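Local atomic coordinates of chitinase (Thermococcus chitonophagus, PDB entry 5XSW), a protein that probably cleaves internal glycosidic links of chitin as an endochitinase, here as a C-terminal portion of a longer protein with a glycan bound in its pocket. Residues A[155-160]-A[194-199]; A[162-167]-A[190-195]. All coordinates share one frame; numbering follows the deposited sequence.

Both contacts lie in the mainly helical domain of the chain, outside the N-terminal beta sheets. They use one helix, 186-199, and one long loop that comes before it, between helix 136-139 and strand 168-169. Their centres are about 9 Å apart. The loop delivers 155-160 first and 162-167 next. The helix then meets them in reverse order, 190-195 facing 162-167 and 194-199 facing 155-160. The two share Leu194 and Ala195, and Pro157 CG touches Ile163 CG1 at 4.1 Å. Interaction 1 is water-bridged and partly buried, while interaction 2 is apolar and buried. Together they lay the loop along this helix.

Interaction 1 (A[155-160]-A[194-199]); sequences NPPHPT and LAYEWF
Pro156 in the irregular loop 155-160 and Tyr196 on the last turns of helix 186-199 form the closest backbone approach, with CA atoms 10.2 Å apart. The long side chain of Tyr196 spans this gap. CG lies anti to the backbone N (chi1 -179°), which extends the ring from the helix toward the loop. The phenol oxygen does the touching. Tyr196 OH meets Pro156 CB at 3.5 Å, a plain van der Waals contact. Pro157 CD lies farther from the same oxygen, at 4.3 Å from Tyr196 OH.

The polar link runs through a water. Tyr196 OH donates to it over a short 2.5 Å, and the water oxygen lies at the ring edge, in the ring plane. The same water donates to His158 O at 2.7 Å. The hydroxyl is therefore tied to a loop carbonyl without direct contact.

The imidazole of His158 leads away from the helix. Its ND1 accepts from Thr160 N at 3.1 Å, nearly straight at 169° and close to the ring plane. Pro159 CD lies over one face of the ring. NE2 bonds to Ser138 O, so the ring is held at both nitrogens. This pattern fits a neutral imidazole with its proton on NE2.

Arg458 of helix 449-461, outside both segments, pairs with Glu197 in a salt bridge and hydrogen-bonds to Pro159 O. Leu454 of that helix, with Met153 and Ile115, packs against Tyr196. The hydroxyl of the buried Tyr196 thus has a defined water partner. That water relays its hydrogen bond to the His158 carbonyl, and Arg458 makes a second polar link between loop and helix.

Interaction 2 (A[162-167]-A[190-195]); sequences IIIGLA and MGLALA
Ile162 and Ala193 make the close part of this contact, with CA atoms 7.3 Å apart and Ile162 CD1 only 3.5 Å from Ala193 CB. The isoleucine touches with the end of its long branch. CG1 lies anti to the carbonyl carbon (chi1 -55°), and the branch continues extended to CD1. That places the terminal methyl against the small methyl of alanine, consistent with the closer approach of the backbones here. Helix 449-461 closes over this pair: Tyr449 packs on both residues, and Leu454 on Ile162.

The second pair is looser. Ile164 CD1 meets Leu192 CD1 at 4.0 Å, methyl to methyl, with the two side chains crossing at about a right angle. The backbones stand farther apart here, 9.6 Å between the CA atoms of Ile164 and Leu192. Helix 203-214 borders this pair, with Pro203 against Ile164 and Leu206 and Met207 against Leu192. All four touching residues are buried, and the contact between the segments is wholly apolar.

Beyond these pairs the segments part. Ile163, between the two touching isoleucines, makes no contact with 190-195 and is partly exposed. Leu166 is also partly exposed and does not reach the helix segment. It is the centre of an inverse gamma turn, where the loop changes direction. Backbone hydrogen bonds to other parts of the chain hold the loop: Ile162 with Arg450, Ile164 with Tyr393 and Leu166 with Arg391.

The pattern is that of an extended loop in which alternate residues, Ile162 and Ile164, lay their side chains on a buried helix in the hydrophobic core of the helical domain.

Interaction 1 (A[155-160]-A[194-199])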
loop_
_atom_site.group_PDB
_atom_site.type_symbol
_atom_site.label_atom_id
_atom_site.label_comp_id
_atom_site.label_asym_id
_atom_site.label_seq_id
_atom_site.Cartn_x
_atom_site.Cartn_y
_atom_site.Cartn_z
ATOM N N ASN A 155 -13.618 -21.378 -18.464
ATOM C CA ASN A 155 -14.488 -21.941 -19.521
ATOM C C ASN A 155 -15.441 -20.884 -20.132
ATOM O O ASN A 155 -16.616 -20.814 -19.800
ATOM C CB ASN A 155 -15.300 -23.116 -18.929
ATOM C CG ASN A 155 -14.398 -24.210 -18.278
ATOM O OD1 ASN A 155 -14.417 -24.401 -17.046
ATOM N ND2 ASN A 155 -13.654 -24.956 -19.105
ATOM N N PRO A 156 -14.904 -20.012 -20.956
ATOM C CA PRO A 156 -15.644 -18.871 -21.487
ATOM C C PRO A 156 -16.877 -19.378 -22.220
ATOM O O PRO A 156 -16.828 -20.433 -22.895
ATOM C CB PRO A 156 -14.648 -18.209 -22.448
ATOM C CG PRO A 156 -13.368 -18.826 -22.195
ATOM C CD PRO A 156 -13.538 -20.105 -21.486
ATOM N N PRO A 157 -17.992 -18.699 -22.027
ATOM C CA PRO A 157 -19.199 -19.195 -22.688
ATOM C C PRO A 157 -19.165 -18.957 -24.204
ATOM O O PRO A 157 -19.973 -19.551 -24.900
ATOM C CB PRO A 157 -20.303 -18.363 -22.062
ATOM C CG PRO A 157 -19.604 -17.008 -21.760
ATOM C CD PRO A 157 -18.230 -17.454 -21.261
ATOM N N HIS A 158 -18.263 -18.107 -24.683
ATOM C CA HIS A 158 -18.177 -17.816 -26.123
ATOM C C HIS A 158 -16.783 -17.285 -26.365
ATOM O O HIS A 158 -16.206 -16.631 -25.497
ATOM C CB HIS A 158 -19.255 -16.818 -26.556
ATOM C CG HIS A 158 -19.470 -16.760 -28.046
ATOM N ND1 HIS A 158 -18.603 -16.130 -28.906
ATOM C CD2 HIS A 158 -20.445 -17.294 -28.820
ATOM C CE1 HIS A 158 -19.026 -16.274 -30.149
ATOM N NE2 HIS A 158 -20.156 -16.960 -30.120
ATOM N N PRO A 159 -16.183 -17.628 -27.504
ATOM C CA PRO A 159 -14.821 -17.131 -27.737
ATOM C C PRO A 159 -14.669 -15.683 -28.229
ATOM O O PRO A 159 -13.554 -15.143 -28.150
ATOM C CB PRO A 159 -14.293 -18.085 -28.824
ATOM C CG PRO A 159 -15.554 -18.476 -29.595
ATOM C CD PRO A 159 -16.580 -18.683 -28.467
ATOM N N THR A 160 -15.720 -15.087 -28.798
ATOM C CA THR A 160 -15.558 -13.741 -29.368
ATOM C C THR A 160 -16.639 -12.774 -28.812
ATOM O O THR A 160 -16.487 -11.563 -28.921
ATOM C CB THR A 160 -15.620 -13.753 -30.936
ATOM O OG1 THR A 160 -16.877 -14.308 -31.354
ATOM C CG2 THR A 160 -14.478 -14.571 -31.507
ATOM N N LEU A 194 -11.439 -5.172 -21.334
ATOM C CA LEU A 194 -9.996 -5.252 -21.407
ATOM C C LEU A 194 -9.494 -6.056 -20.198
ATOM O O LEU A 194 -8.537 -6.818 -20.337
ATOM C CB LEU A 194 -9.323 -3.853 -21.429
ATOM C CG LEU A 194 -7.777 -3.851 -21.371
ATOM C CD1 LEU A 194 -7.216 -4.712 -22.557
ATOM C CD2 LEU A 194 -7.186 -2.425 -21.434
ATOM N N ALA A 195 -10.102 -5.877 -19.025
ATOM C CA ALA A 195 -9.699 -6.695 -17.872
ATOM C C ALA A 195 -9.871 -8.196 -18.189
ATOM O O ALA A 195 -9.080 -9.020 -17.790
ATOM C CB ALA A 195 -10.557 -6.324 -16.596
ATOM N N TYR A 196 -10.978 -8.513 -18.847
ATOM C CA TYR A 196 -11.306 -9.890 -19.263
ATOM C C TYR A 196 -10.247 -10.415 -20.235
ATOM O O TYR A 196 -9.622 -11.407 -20.001
ATOM C CB TYR A 196 -12.678 -9.861 -19.938
ATOM C CG TYR A 196 -13.238 -11.182 -20.445
ATOM C CD1 TYR A 196 -12.898 -12.398 -19.855
ATOM C CD2 TYR A 196 -14.162 -11.191 -21.504
ATOM C CE1 TYR A 196 -13.471 -13.604 -20.316
ATOM C CE2 TYR A 196 -14.709 -12.379 -21.974
ATOM C CZ TYR A 196 -14.349 -13.574 -21.390
ATOM O OH TYR A 196 -14.927 -14.747 -21.852
ATOM N N GLU A 197 -10.026 -9.709 -21.332
ATOM C CA GLU A 197 -9.111 -10.211 -22.361
ATOM C C GLU A 197 -7.658 -10.198 -21.890
ATOM O O GLU A 197 -6.862 -11.109 -22.180
ATOM C CB GLU A 197 -9.298 -9.390 -23.696
ATOM C CG GLU A 197 -8.466 -9.972 -24.899
ATOM C CD GLU A 197 -8.884 -11.412 -25.293
ATOM O OE1 GLU A 197 -10.061 -11.845 -25.053
ATOM O OE2 GLU A 197 -8.034 -12.106 -25.888
ATOM N N TRP A 198 -7.278 -9.165 -21.157
ATOM C CA TRP A 198 -5.915 -9.061 -20.670
ATOM C C TRP A 198 -5.643 -10.020 -19.500
ATOM O O TRP A 198 -4.676 -10.792 -19.551
ATOM C CB TRP A 198 -5.627 -7.590 -20.233
ATOM C CG TRP A 198 -4.175 -7.227 -20.140
ATOM C CD1 TRP A 198 -3.073 -8.059 -20.255
ATOM C CD2 TRP A 198 -3.666 -5.923 -19.905
ATOM N NE1 TRP A 198 -1.920 -7.313 -20.133
ATOM C CE2 TRP A 198 -2.264 -5.999 -19.926
ATOM C CE3 TRP A 198 -4.275 -4.670 -19.720
ATOM C CZ2 TRP A 198 -1.456 -4.875 -19.721
ATOM C CZ3 TRP A 198 -3.479 -3.571 -19.552
ATOM C CH2 TRP A 198 -2.074 -3.684 -19.536
ATOM N N PHE A 199 -6.483 -10.017 -18.450
ATOM C CA PHE A 199 -6.117 -10.765 -17.204
ATOM C C PHE A 199 -7.028 -11.965 -16.972
ATOM O O PHE A 199 -6.888 -12.664 -15.972
ATOM C CB PHE A 199 -6.131 -9.814 -15.951
ATOM C CG PHE A 199 -5.145 -8.667 -16.099
ATOM C CD1 PHE A 199 -3.789 -8.918 -16.022
ATOM C CD2 PHE A 199 -5.594 -7.352 -16.346
ATOM C CE1 PHE A 199 -2.851 -7.874 -16.233
ATOM C CE2 PHE A 199 -4.677 -6.323 -16.508
ATOM C CZ PHE A 199 -3.304 -6.602 -16.492
HETATM O O HOH W 1 -16.783 -14.818 -23.557
#

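Interaction 2 (A[162-167]-A[190-195])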
loop_
_atom_site.group_PDB
_atom_site.type_symbol
_atom_site.label_atom_id
_atom_site.label_comp_id
_atom_site.label_asym_id
_atom_site.label_seq_id
_atom_site.Cartn_x
_atom_site.Cartn_y
_atom_site.Cartn_z
ATOM N N ILE A 162 -18.676 -11.006 -25.630
ATOM C CA ILE A 162 -18.659 -10.684 -24.180
ATOM C C ILE A 162 -20.064 -10.773 -23.677
ATOM O O ILE A 162 -20.970 -10.137 -24.233
ATOM C CB ILE A 162 -18.178 -9.247 -23.897
ATOM C CG1 ILE A 162 -16.822 -9.012 -24.523
ATOM C CG2 ILE A 162 -18.142 -8.964 -22.365
ATOM C CD1 ILE A 162 -16.546 -7.560 -24.719
ATOM N N ILE A 163 -20.276 -11.552 -22.638
ATOM C CA ILE A 163 -21.633 -11.763 -22.142
ATOM C C ILE A 163 -21.738 -11.243 -20.683
ATOM O O ILE A 163 -21.414 -11.970 -19.715
ATOM C CB ILE A 163 -22.025 -13.286 -22.118
ATOM C CG1 ILE A 163 -21.671 -13.970 -23.463
ATOM C CG2 ILE A 163 -23.472 -13.406 -21.723
ATOM C CD1 ILE A 163 -22.392 -13.331 -24.633
ATOM N N ILE A 164 -22.205 -10.015 -20.518
ATOM C CA ILE A 164 -22.454 -9.517 -19.180
ATOM C C ILE A 164 -23.933 -9.730 -18.914
ATOM O O ILE A 164 -24.780 -9.185 -19.615
ATOM C CB ILE A 164 -22.118 -8.023 -19.056
ATOM C CG1 ILE A 164 -20.621 -7.792 -19.271
ATOM C CG2 ILE A 164 -22.551 -7.498 -17.698
ATOM C CD1 ILE A 164 -20.240 -6.333 -19.391
ATOM N N GLY A 165 -24.247 -10.524 -17.899
ATOM C CA GLY A 165 -25.632 -10.861 -17.651
ATOM C C GLY A 165 -26.255 -9.902 -16.668
ATOM O O GLY A 165 -25.934 -9.915 -15.484
ATOM N N LEU A 166 -27.165 -9.076 -17.168
ATOM C CA LEU A 166 -27.837 -8.094 -16.335
ATOM C C LEU A 166 -29.033 -8.741 -15.661
ATOM O O LEU A 166 -30.178 -8.406 -15.940
ATOM C CB LEU A 166 -28.266 -6.895 -17.177
ATOM C CG LEU A 166 -27.160 -6.326 -18.068
ATOM C CD1 LEU A 166 -27.681 -5.214 -18.960
ATOM C CD2 LEU A 166 -25.992 -5.841 -17.225
ATOM N N ALA A 167 -28.743 -9.679 -14.768
ATOM C CA ALA A 167 -29.766 -10.429 -14.058
ATOM C C ALA A 167 -30.467 -9.620 -12.980
ATOM O O ALA A 167 -29.887 -8.709 -12.396
ATOM C CB ALA A 167 -29.167 -11.690 -13.457
ATOM N N MET A 190 -16.138 -1.113 -21.734
ATOM C CA MET A 190 -14.882 -1.410 -22.427
ATOM C C MET A 190 -13.719 -1.696 -21.473
ATOM O O MET A 190 -12.844 -2.491 -21.794
ATOM C CB MET A 190 -14.491 -0.263 -23.402
ATOM C CG MET A 190 -15.458 -0.237 -24.603
ATOM S SD MET A 190 -14.922 1.030 -25.822
ATOM C CE MET A 190 -15.563 2.426 -25.070
ATOM N N GLY A 191 -13.677 -1.033 -20.312
ATOM C CA GLY A 191 -12.645 -1.353 -19.328
ATOM C C GLY A 191 -12.802 -2.777 -18.782
ATOM O O GLY A 191 -11.792 -3.458 -18.593
ATOM N N LEU A 192 -14.039 -3.205 -18.515
ATOM C CA LEU A 192 -14.306 -4.587 -18.081
ATOM C C LEU A 192 -13.777 -5.542 -19.176
ATOM O O LEU A 192 -13.294 -6.604 -18.886
ATOM C CB LEU A 192 -15.812 -4.850 -17.879
ATOM C CG LEU A 192 -16.530 -4.213 -16.654
ATOM C CD1 LEU A 192 -18.055 -4.403 -16.715
ATOM C CD2 LEU A 192 -15.878 -4.718 -15.323
ATOM N N ALA A 193 -13.970 -5.169 -20.443
ATOM C CA ALA A 193 -13.660 -6.102 -21.539
ATOM C C ALA A 193 -12.162 -6.257 -21.600
ATOM O O ALA A 193 -11.642 -7.336 -21.900
ATOM C CB ALA A 193 -14.228 -5.585 -22.909
ATOM N N LEU A 194 -11.439 -5.172 -21.334
ATOM C CA LEU A 194 -9.996 -5.252 -21.407
ATOM C C LEU A 194 -9.494 -6.056 -20.198
ATOM O O LEU A 194 -8.537 -6.818 -20.337
ATOM C CB LEU A 194 -9.323 -3.853 -21.429
ATOM C CG LEU A 194 -7.777 -3.851 -21.371
ATOM C CD1 LEU A 194 -7.216 -4.712 -22.557
ATOM C CD2 LEU A 194 -7.186 -2.425 -21.434
ATOM N N ALA A 195 -10.102 -5.877 -19.025
ATOM C CA ALA A 195 -9.699 -6.695 -17.872
ATOM C C ALA A 195 -9.871 -8.196 -18.189
ATOM O O ALA A 195 -9.080 -9.020 -17.790
ATOM C CB ALA A 195 -10.557 -6.324 -16.596
#